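Local coordinates for protein thioredoxin reductase (Clostridium acetobutylicum ATCC 824, PDB 6GNA) that probably reduces thioredoxin with electrons from ferredoxin, using bound FAD and a redox-active disulfide, without needing a pyridine nucleotide, at residues G144-E157 with A167-Q181. Sequence-based numbering, arbitrary orientation. Where two conformers were deposited one is given.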
ATOM      1  N   GLY A 144     -43.896 -18.202   7.971  1.00 33.76           N
ATOM      2  CA  GLY A 144     -44.624 -18.857   9.042  1.00 32.87           C
ATOM      3  C   GLY A 144     -43.765 -19.425  10.151  1.00 32.40           C
ATOM      4  O   GLY A 144     -44.265 -20.227  10.949  1.00 35.13           O
ATOM      5  N   LYS A 145     -42.491 -19.043  10.221  1.00 33.22           N
ATOM      6  CA  LYS A 145     -41.581 -19.482  11.270  1.00 35.39           C
ATOM      7  C   LYS A 145     -41.144 -18.288  12.116  1.00 34.57           C
ATOM      8  O   LYS A 145     -41.454 -17.132  11.819  1.00 32.73           O
ATOM      9  CB  LYS A 145     -40.371 -20.217  10.665  1.00 31.82           C
ATOM     10  CG  LYS A 145     -40.752 -21.487   9.880  1.00 36.81           C
ATOM     11  CD  LYS A 145     -39.540 -22.338   9.519  1.00 70.36           C
ATOM     12  CE  LYS A 145     -39.952 -23.675   8.901  1.00 59.13           C
ATOM     13  NZ  LYS A 145     -38.779 -24.443   8.398  1.00 71.00           N
ATOM     14  N   ILE A 146     -40.425 -18.581  13.198  1.00 29.83           N
ATOM     15  CA  ILE A 146     -39.943 -17.558  14.118  1.00 28.29           C
ATOM     16  C   ILE A 146     -38.529 -17.171  13.710  1.00 27.69           C
ATOM     17  O   ILE A 146     -37.671 -18.041  13.518  1.00 28.04           O
ATOM     18  CB  ILE A 146     -39.964 -18.071  15.566  1.00 28.29           C
ATOM     19  CG1 ILE A 146     -41.384 -18.499  15.965  1.00 30.13           C
ATOM     20  CG2 ILE A 146     -39.422 -17.009  16.518  1.00 28.58           C
ATOM     21  CD1 ILE A 146     -41.436 -19.264  17.262  1.00 39.41           C
ATOM     22  N   VAL A 147     -38.276 -15.871  13.603  1.00 26.90           N
ATOM     23  CA  VAL A 147     -36.976 -15.359  13.175  0.75 26.32           C
ATOM     24  C   VAL A 147     -36.467 -14.346  14.191  1.00 27.28           C
ATOM     25  O   VAL A 147     -37.211 -13.447  14.613  1.00 26.76           O
ATOM     26  CB  VAL A 147     -37.050 -14.721  11.775  0.75 27.78           C
ATOM     27  CG1 VAL A 147     -35.718 -14.080  11.396  0.75 37.85           C
ATOM     28  CG2 VAL A 147     -37.446 -15.768  10.745  0.75 27.38           C
ATOM     29  N   THR A 148     -35.197 -14.476  14.561  1.00 25.13           N
ATOM     30  CA  THR A 148     -34.509 -13.531  15.423  1.00 24.35           C
ATOM     31  C   THR A 148     -33.389 -12.889  14.620  1.00 24.06           C
ATOM     32  O   THR A 148     -32.564 -13.589  14.016  1.00 24.66           O
ATOM     33  CB  THR A 148     -33.950 -14.239  16.653  1.00 24.72           C
ATOM     34  OG1 THR A 148     -35.035 -14.795  17.399  1.00 25.35           O
ATOM     35  CG2 THR A 148     -33.224 -13.259  17.546  1.00 24.33           C
ATOM     36  N   ILE A 149     -33.366 -11.568  14.606  1.00 23.44           N
ATOM     37  CA  ILE A 149     -32.308 -10.811  13.945  1.00 23.17           C
ATOM     38  C   ILE A 149     -31.471 -10.129  15.009  1.00 22.63           C
ATOM     39  O   ILE A 149     -31.993  -9.344  15.813  1.00 23.05           O
ATOM     40  CB  ILE A 149     -32.877  -9.784  12.962  1.00 23.02           C
ATOM     41  CG1 ILE A 149     -33.475 -10.524  11.768  1.00 27.12           C
ATOM     42  CG2 ILE A 149     -31.796  -8.804  12.509  1.00 24.58           C
ATOM     43  CD1 ILE A 149     -34.306  -9.648  10.899  1.00 33.35           C
ATOM     44  N   VAL A 150     -30.173 -10.410  14.985  1.00 22.74           N
ATOM     45  CA  VAL A 150     -29.185  -9.731  15.816  1.00 22.36           C
ATOM     46  C   VAL A 150     -28.562  -8.671  14.913  1.00 22.17           C
ATOM     47  O   VAL A 150     -27.794  -8.976  13.999  1.00 23.49           O
ATOM     48  CB  VAL A 150     -28.163 -10.712  16.391  1.00 26.70           C
ATOM     49  CG1 VAL A 150     -27.247 -10.005  17.353  1.00 27.64           C
ATOM     50  CG2 VAL A 150     -28.875 -11.855  17.098  1.00 24.80           C
ATOM     51  N   GLY A 151     -28.945  -7.416  15.139  1.00 22.02           N
ATOM     52  CA  GLY A 151     -28.649  -6.330  14.214  1.00 21.55           C
ATOM     53  C   GLY A 151     -27.503  -5.467  14.712  1.00 23.40           C
ATOM     54  O   GLY A 151     -27.559  -4.920  15.811  1.00 22.94           O
ATOM     55  N   TYR A 152     -26.488  -5.316  13.869  1.00 21.60           N
ATOM     56  CA  TYR A 152     -25.313  -4.514  14.196  1.00 23.28           C
ATOM     57  C   TYR A 152     -25.265  -3.206  13.420  1.00 21.87           C
ATOM     58  O   TYR A 152     -24.341  -2.411  13.627  1.00 25.31           O
ATOM     59  CB  TYR A 152     -24.032  -5.326  13.943  1.00 23.46           C
ATOM     60  CG  TYR A 152     -23.876  -6.551  14.845  1.00 25.74           C
ATOM     61  CD1 TYR A 152     -24.581  -7.726  14.596  1.00 24.54           C
ATOM     62  CD2 TYR A 152     -23.008  -6.533  15.941  1.00 32.62           C
ATOM     63  CE1 TYR A 152     -24.451  -8.838  15.417  1.00 30.58           C
ATOM     64  CE2 TYR A 152     -22.873  -7.648  16.771  1.00 41.83           C
ATOM     65  CZ  TYR A 152     -23.604  -8.794  16.503  1.00 33.36           C
ATOM     66  OH  TYR A 152     -23.482  -9.917  17.299  1.00 38.43           O
ATOM     67  N   ASN A 153     -26.262  -2.920  12.583  1.00 21.44           N
ATOM     68  CA  ASN A 153     -26.284  -1.690  11.809  1.00 21.36           C
ATOM     69  C   ASN A 153     -27.742  -1.362  11.494  1.00 23.52           C
ATOM     70  O   ASN A 153     -28.653  -2.131  11.808  1.00 22.08           O
ATOM     71  CB  ASN A 153     -25.421  -1.802  10.550  1.00 21.96           C
ATOM     72  CG  ASN A 153     -25.852  -2.919   9.640  1.00 22.21           C
ATOM     73  OD1 ASN A 153     -27.006  -3.359   9.647  1.00 22.12           O
ATOM     74  ND2 ASN A 153     -24.912  -3.392   8.839  1.00 22.70           N
ATOM     75  N   LYS A 154     -27.955  -0.216  10.842  1.00 23.92           N
ATOM     76  CA  LYS A 154     -29.315   0.245  10.571  1.00 22.35           C
ATOM     77  C   LYS A 154     -30.018  -0.595   9.502  1.00 24.11           C
ATOM     78  O   LYS A 154     -31.239  -0.783   9.567  1.00 23.13           O
ATOM     79  CB  LYS A 154     -29.322   1.719  10.157  1.00 26.27           C
ATOM     80  CG  LYS A 154     -28.847   2.703  11.234  1.00 26.19           C
ATOM     81  CD  LYS A 154     -29.747   2.757  12.453  1.00 25.72           C
ATOM     82  CE  LYS A 154     -31.105   3.344  12.167  1.00 24.47           C
ATOM     83  NZ  LYS A 154     -31.906   3.391  13.416  1.00 25.28           N
ATOM     84  N   GLU A 155     -29.279  -1.069   8.496  1.00 21.88           N
ATOM     85  CA  GLU A 155     -29.891  -1.906   7.459  1.00 22.34           C
ATOM     86  C   GLU A 155     -30.585  -3.123   8.052  1.00 22.35           C
ATOM     87  O   GLU A 155     -31.587  -3.595   7.500  1.00 22.67           O
ATOM     88  CB  GLU A 155     -28.831  -2.328   6.441  1.00 22.82           C
ATOM     89  CG  GLU A 155     -29.421  -2.887   5.125  1.00 23.42           C
ATOM     90  CD  GLU A 155     -29.764  -4.362   5.166  1.00 23.72           C
ATOM     91  OE1 GLU A 155     -29.243  -5.103   6.041  1.00 23.56           O
ATOM     92  OE2 GLU A 155     -30.548  -4.792   4.289  1.00 24.72           O
ATOM     93  N   ALA A 156     -30.083  -3.624   9.179  1.00 22.09           N
ATOM     94  CA  ALA A 156     -30.684  -4.786   9.824  1.00 22.16           C
ATOM     95  C   ALA A 156     -32.133  -4.523  10.218  1.00 22.02           C
ATOM     96  O   ALA A 156     -32.957  -5.444  10.204  1.00 22.32           O
ATOM     97  CB  ALA A 156     -29.838  -5.179  11.042  1.00 21.92           C
ATOM     98  N   GLU A 157     -32.441  -3.270  10.582  1.00 21.65           N
ATOM     99  CA  GLU A 157     -33.814  -2.900  10.921  1.00 21.59           C
ATOM    100  C   GLU A 157     -34.733  -3.070   9.719  1.00 22.10           C
ATOM    101  O   GLU A 157     -35.859  -3.556   9.853  1.00 22.35           O
ATOM    102  CB  GLU A 157     -33.876  -1.456  11.426  1.00 21.20           C
ATOM    103  CG  GLU A 157     -33.049  -1.187  12.676  1.00 21.63           C
ATOM    104  CD  GLU A 157     -33.039   0.272  13.092  1.00 23.51           C
ATOM    105  OE1 GLU A 157     -33.841   1.059  12.525  1.00 25.64           O
ATOM    106  OE2 GLU A 157     -32.215   0.625  13.968  1.00 24.62           O
ATOM    107  N   ALA A 167     -42.568 -14.059   8.399  1.00 32.22           N
ATOM    108  CA  ALA A 167     -42.392 -14.873   9.587  1.00 34.65           C
ATOM    109  C   ALA A 167     -43.598 -14.752  10.508  1.00 35.18           C
ATOM    110  O   ALA A 167     -44.324 -13.753  10.501  1.00 35.25           O
ATOM    111  CB  ALA A 167     -41.138 -14.416  10.336  1.00 30.28           C
ATOM    112  N   SER A 168     -43.841 -15.814  11.279  1.00 32.88           N
ATOM    113  CA  SER A 168     -44.896 -15.759  12.284  1.00 34.26           C
ATOM    114  C   SER A 168     -44.552 -14.815  13.427  1.00 35.21           C
ATOM    115  O   SER A 168     -45.457 -14.323  14.108  1.00 37.32           O
ATOM    116  CB  SER A 168     -45.134 -17.157  12.847  1.00 36.96           C
ATOM    117  OG  SER A 168     -43.910 -17.699  13.325  1.00 38.01           O
ATOM    118  N   LYS A 169     -43.267 -14.562  13.659  1.00 30.19           N
ATOM    119  CA  LYS A 169     -42.829 -13.722  14.763  1.00 29.00           C
ATOM    120  C   LYS A 169     -41.406 -13.280  14.449  1.00 27.58           C
ATOM    121  O   LYS A 169     -40.593 -14.100  14.025  1.00 27.63           O
ATOM    122  CB  LYS A 169     -42.837 -14.518  16.073  1.00 29.65           C
ATOM    123  CG  LYS A 169     -42.229 -13.805  17.272  1.00 31.85           C
ATOM    124  CD  LYS A 169     -43.119 -12.686  17.788  1.00 32.45           C
ATOM    125  CE  LYS A 169     -42.573 -12.103  19.083  1.00 44.62           C
ATOM    126  NZ  LYS A 169     -43.416 -11.012  19.639  1.00 38.16           N
ATOM    127  N   VAL A 170     -41.120 -11.994  14.646  1.00 26.67           N
ATOM    128  CA  VAL A 170     -39.784 -11.431  14.433  1.00 25.43           C
ATOM    129  C   VAL A 170     -39.317 -10.762  15.720  1.00 28.75           C
ATOM    130  O   VAL A 170     -40.003  -9.888  16.258  1.00 25.37           O
ATOM    131  CB  VAL A 170     -39.753 -10.404  13.284  1.00 24.81           C
ATOM    132  CG1 VAL A 170     -38.332  -9.830  13.090  1.00 28.18           C
ATOM    133  CG2 VAL A 170     -40.274 -11.020  11.985  1.00 29.49           C
ATOM    134  N   TYR A 171     -38.149 -11.167  16.207  1.00 24.76           N
ATOM    135  CA  TYR A 171     -37.467 -10.489  17.297  1.00 24.53           C
ATOM    136  C   TYR A 171     -36.276  -9.744  16.729  1.00 23.53           C
ATOM    137  O   TYR A 171     -35.571 -10.258  15.854  1.00 24.11           O
ATOM    138  CB  TYR A 171     -36.927 -11.495  18.315  1.00 25.47           C
ATOM    139  CG  TYR A 171     -37.966 -12.363  18.980  1.00 26.30           C
ATOM    140  CD1 TYR A 171     -38.753 -11.866  20.006  1.00 26.92           C
ATOM    141  CD2 TYR A 171     -38.137 -13.686  18.608  1.00 27.54           C
ATOM    142  CE1 TYR A 171     -39.698 -12.662  20.629  1.00 28.06           C
ATOM    143  CE2 TYR A 171     -39.071 -14.487  19.226  1.00 28.12           C
ATOM    144  CZ  TYR A 171     -39.848 -13.970  20.236  1.00 28.64           C
ATOM    145  OH  TYR A 171     -40.782 -14.775  20.856  1.00 29.92           O
ATOM    146  N   TYR A 172     -36.032  -8.540  17.249  1.00 23.31           N
ATOM    147  CA  TYR A 172     -34.862  -7.746  16.880  1.00 22.57           C
ATOM    148  C   TYR A 172     -34.022  -7.475  18.121  1.00 23.18           C
ATOM    149  O   TYR A 172     -34.501  -6.869  19.083  1.00 23.56           O
ATOM    150  CB  TYR A 172     -35.261  -6.437  16.208  1.00 22.19           C
ATOM    151  CG  TYR A 172     -34.096  -5.668  15.615  1.00 22.30           C
ATOM    152  CD1 TYR A 172     -33.531  -6.072  14.418  1.00 20.86           C
ATOM    153  CD2 TYR A 172     -33.571  -4.539  16.235  1.00 22.96           C
ATOM    154  CE1 TYR A 172     -32.489  -5.398  13.854  1.00 20.71           C
ATOM    155  CE2 TYR A 172     -32.511  -3.856  15.670  1.00 24.00           C
ATOM    156  CZ  TYR A 172     -31.975  -4.303  14.482  1.00 21.43           C
ATOM    157  OH  TYR A 172     -30.934  -3.657  13.876  1.00 21.42           O
ATOM    158  N   VAL A 173     -32.774  -7.917  18.084  1.00 22.77           N
ATOM    159  CA  VAL A 173     -31.818  -7.748  19.173  1.00 23.34           C
ATOM    160  C   VAL A 173     -30.791  -6.715  18.720  1.00 22.83           C
ATOM    161  O   VAL A 173     -29.866  -7.052  17.972  1.00 22.36           O
ATOM    162  CB  VAL A 173     -31.127  -9.075  19.520  1.00 23.85           C
ATOM    163  CG1 VAL A 173     -30.206  -8.906  20.703  1.00 24.74           C
ATOM    164  CG2 VAL A 173     -32.151 -10.165  19.827  1.00 24.44           C
ATOM    165  N   PRO A 174     -30.900  -5.461  19.148  1.00 23.05           N
ATOM    166  CA  PRO A 174     -29.956  -4.442  18.677  1.00 22.72           C
ATOM    167  C   PRO A 174     -28.604  -4.573  19.353  1.00 23.35           C
ATOM    168  O   PRO A 174     -28.506  -4.846  20.552  1.00 25.14           O
ATOM    169  CB  PRO A 174     -30.642  -3.134  19.079  1.00 25.80           C
ATOM    170  CG  PRO A 174     -31.452  -3.500  20.285  1.00 24.68           C
ATOM    171  CD  PRO A 174     -31.925  -4.904  20.045  1.00 23.79           C
ATOM    172  N   ARG A 175     -27.550  -4.331  18.574  1.00 24.14           N
ATOM    173  CA  ARG A 175     -26.182  -4.325  19.092  1.00 24.99           C
ATOM    174  C   ARG A 175     -25.536  -2.955  18.955  1.00 27.73           C
ATOM    175  O   ARG A 175     -24.312  -2.841  18.847  1.00 27.81           O
ATOM    176  CB  ARG A 175     -25.332  -5.379  18.397  1.00 25.42           C
ATOM    177  CG  ARG A 175     -26.006  -6.744  18.318  1.00 33.12           C
ATOM    178  CD  ARG A 175     -26.363  -7.284  19.685  1.00 28.75           C
ATOM    179  NE  ARG A 175     -25.186  -7.493  20.524  1.00 33.93           N
ATOM    180  CZ  ARG A 175     -24.986  -6.936  21.716  1.00 60.72           C
ATOM    181  NH1 ARG A 175     -25.889  -6.128  22.255  1.00 51.00           N
ATOM    182  NH2 ARG A 175     -23.869  -7.202  22.382  1.00 50.78           N
ATOM    183  N   TYR A 176     -26.360  -1.916  18.943  1.00 23.90           N
ATOM    184  CA  TYR A 176     -25.927  -0.530  18.898  1.00 24.41           C
ATOM    185  C   TYR A 176     -27.024   0.282  19.569  1.00 25.00           C
ATOM    186  O   TYR A 176     -28.165  -0.176  19.696  1.00 27.78           O
ATOM    187  CB  TYR A 176     -25.740  -0.041  17.456  1.00 25.35           C
ATOM    188  CG  TYR A 176     -26.975  -0.277  16.631  1.00 23.44           C
ATOM    189  CD1 TYR A 176     -27.193  -1.502  16.031  1.00 21.76           C
ATOM    190  CD2 TYR A 176     -27.947   0.705  16.484  1.00 24.21           C
ATOM    191  CE1 TYR A 176     -28.326  -1.750  15.303  1.00 22.28           C
ATOM    192  CE2 TYR A 176     -29.094   0.467  15.743  1.00 23.60           C
ATOM    193  CZ  TYR A 176     -29.279  -0.763  15.157  1.00 22.69           C
ATOM    194  OH  TYR A 176     -30.403  -1.045  14.427  1.00 23.02           O
ATOM    195  N   LYS A 177     -26.659   1.488  20.004  1.00 27.56           N
ATOM    196  CA  LYS A 177     -27.559   2.410  20.687  1.00 30.76           C
ATOM    197  C   LYS A 177     -28.127   3.396  19.679  1.00 28.60           C
ATOM    198  O   LYS A 177     -27.372   4.157  19.058  1.00 32.34           O
ATOM    199  CB  LYS A 177     -26.811   3.197  21.761  1.00 36.46           C
ATOM    200  CG  LYS A 177     -25.951   2.374  22.694  1.00 59.55           C
ATOM    201  CD  LYS A 177     -26.769   1.773  23.801  1.00 74.53           C
ATOM    202  CE  LYS A 177     -25.878   1.305  24.924  1.00 82.48           C
ATOM    203  NZ  LYS A 177     -26.697   0.814  26.041  1.00 85.61           N
ATOM    204  N   ASP A 178     -29.447   3.408  19.548  1.00 27.21           N
ATOM    205  CA  ASP A 178     -30.143   4.340  18.668  1.00 28.08           C
ATOM    206  C   ASP A 178     -31.630   4.186  18.953  1.00 30.73           C
ATOM    207  O   ASP A 178     -32.045   3.275  19.677  1.00 31.90           O
ATOM    208  CB  ASP A 178     -29.846   3.992  17.209  1.00 25.33           C
ATOM    209  CG  ASP A 178     -30.152   5.115  16.240  1.00 31.78           C
ATOM    210  OD1 ASP A 178     -30.507   6.226  16.676  1.00 32.04           O
ATOM    211  OD2 ASP A 178     -30.019   4.877  15.022  1.00 30.50           O
ATOM    212  N   GLU A 179     -32.430   5.082  18.379  1.00 29.22           N
ATOM    213  CA  GLU A 179     -33.819   4.742  18.114  1.00 30.03           C
ATOM    214  C   GLU A 179     -33.885   3.770  16.941  1.00 28.00           C
ATOM    215  O   GLU A 179     -33.067   3.816  16.020  1.00 29.56           O
ATOM    216  CB  GLU A 179     -34.647   5.987  17.783  1.00 31.72           C
ATOM    217  CG  GLU A 179     -34.669   7.037  18.882  1.00 49.07           C
ATOM    218  CD  GLU A 179     -35.222   6.504  20.188  1.00 64.43           C
ATOM    219  OE1 GLU A 179     -35.971   5.504  20.156  1.00110.84           O
ATOM    220  OE2 GLU A 179     -34.902   7.079  21.249  1.00 74.28           O
ATOM    221  N   TYR A 180     -34.849   2.856  16.995  1.00 29.39           N
ATOM    222  CA  TYR A 180     -34.963   1.781  16.012  1.00 25.71           C
ATOM    223  C   TYR A 180     -36.257   1.954  15.223  1.00 24.84           C
ATOM    224  O   TYR A 180     -37.349   1.971  15.804  1.00 30.30           O
ATOM    225  CB  TYR A 180     -34.932   0.422  16.714  1.00 27.97           C
ATOM    226  CG  TYR A 180     -33.822   0.299  17.740  1.00 26.10           C
ATOM    227  CD1 TYR A 180     -32.484   0.293  17.355  1.00 23.72           C
ATOM    228  CD2 TYR A 180     -34.111   0.190  19.092  1.00 28.28           C
ATOM    229  CE1 TYR A 180     -31.471   0.184  18.288  1.00 23.49           C
ATOM    230  CE2 TYR A 180     -33.104   0.088  20.036  1.00 27.55           C
ATOM    231  CZ  TYR A 180     -31.783   0.080  19.631  1.00 25.83           C
ATOM    232  OH  TYR A 180     -30.782  -0.024  20.573  1.00 27.17           O
ATOM    233  N   GLN A 181     -36.140   2.053  13.900  1.00 30.26           N
ATOM    234  CA  GLN A 181     -37.291   2.313  13.036  1.00 24.34           C
ATOM    235  C   GLN A 181     -37.872   0.979  12.571  1.00 26.27           C
ATOM    236  O   GLN A 181     -37.616   0.497  11.461  1.00 27.35           O
ATOM    237  CB  GLN A 181     -36.890   3.204  11.866  1.00 29.59           C
ATOM    238  CG  GLN A 181     -36.627   4.654  12.269  1.00 32.80           C
ATOM    239  CD  GLN A 181     -35.274   4.848  12.923  1.00 33.70           C
ATOM    240  OE1 GLN A 181     -34.264   4.428  12.392  1.00 28.00           O
ATOM    241  NE2 GLN A 181     -35.253   5.517  14.072  1.00 31.26           N
TER
HETATM  242  O   HOH W   1     -44.248 -20.240  14.106  1.00 43.33           O
HETATM  243  O   HOH W   2     -22.951  -9.376  19.844  1.00 48.67           O
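Tyr172 swings its ring across the neighbouring strand to overlap Ile149, whose CG2 lies 3.7 Å from Tyr172 CE1. With CG anti to the backbone N (chi1 -171°), the phenol reaches Gly151, which has no side chain and lets Tyr172 OH come within 3.5 Å of its CA. Ala156 CB meets the ring at its edge, in plane. Tyr172 OH donates to Tyr176 OH, which in turn donates a short hydrogen bond to Glu157 OE2 (2.5 Å), using the anti lone pair. The same oxygen receives Lys154 NZ on its syn side, so two donors grip it, while Gln181 N comes to Glu157 OE1 from above the carboxylate plane. Lys154, bent at chi2 and chi3, adds a salt bridge to Asp178 OD2 (2.9 Å) and a bond to Gln181 OE1. At the same, C-terminal end of the strands, Arg175 lays CG over the centre of the Tyr152 ring, 3.6 Å from its centroid, and water joins Arg175 NE to Tyr152 OH. Strands 146-151 and 169-174 run parallel, hydrogen-bonded along their length. They belong to a beta-alpha-beta unit: helix 155-163 covers the Ile149 and Tyr172 face, and strands 216-220 and 186-188 flank the pair.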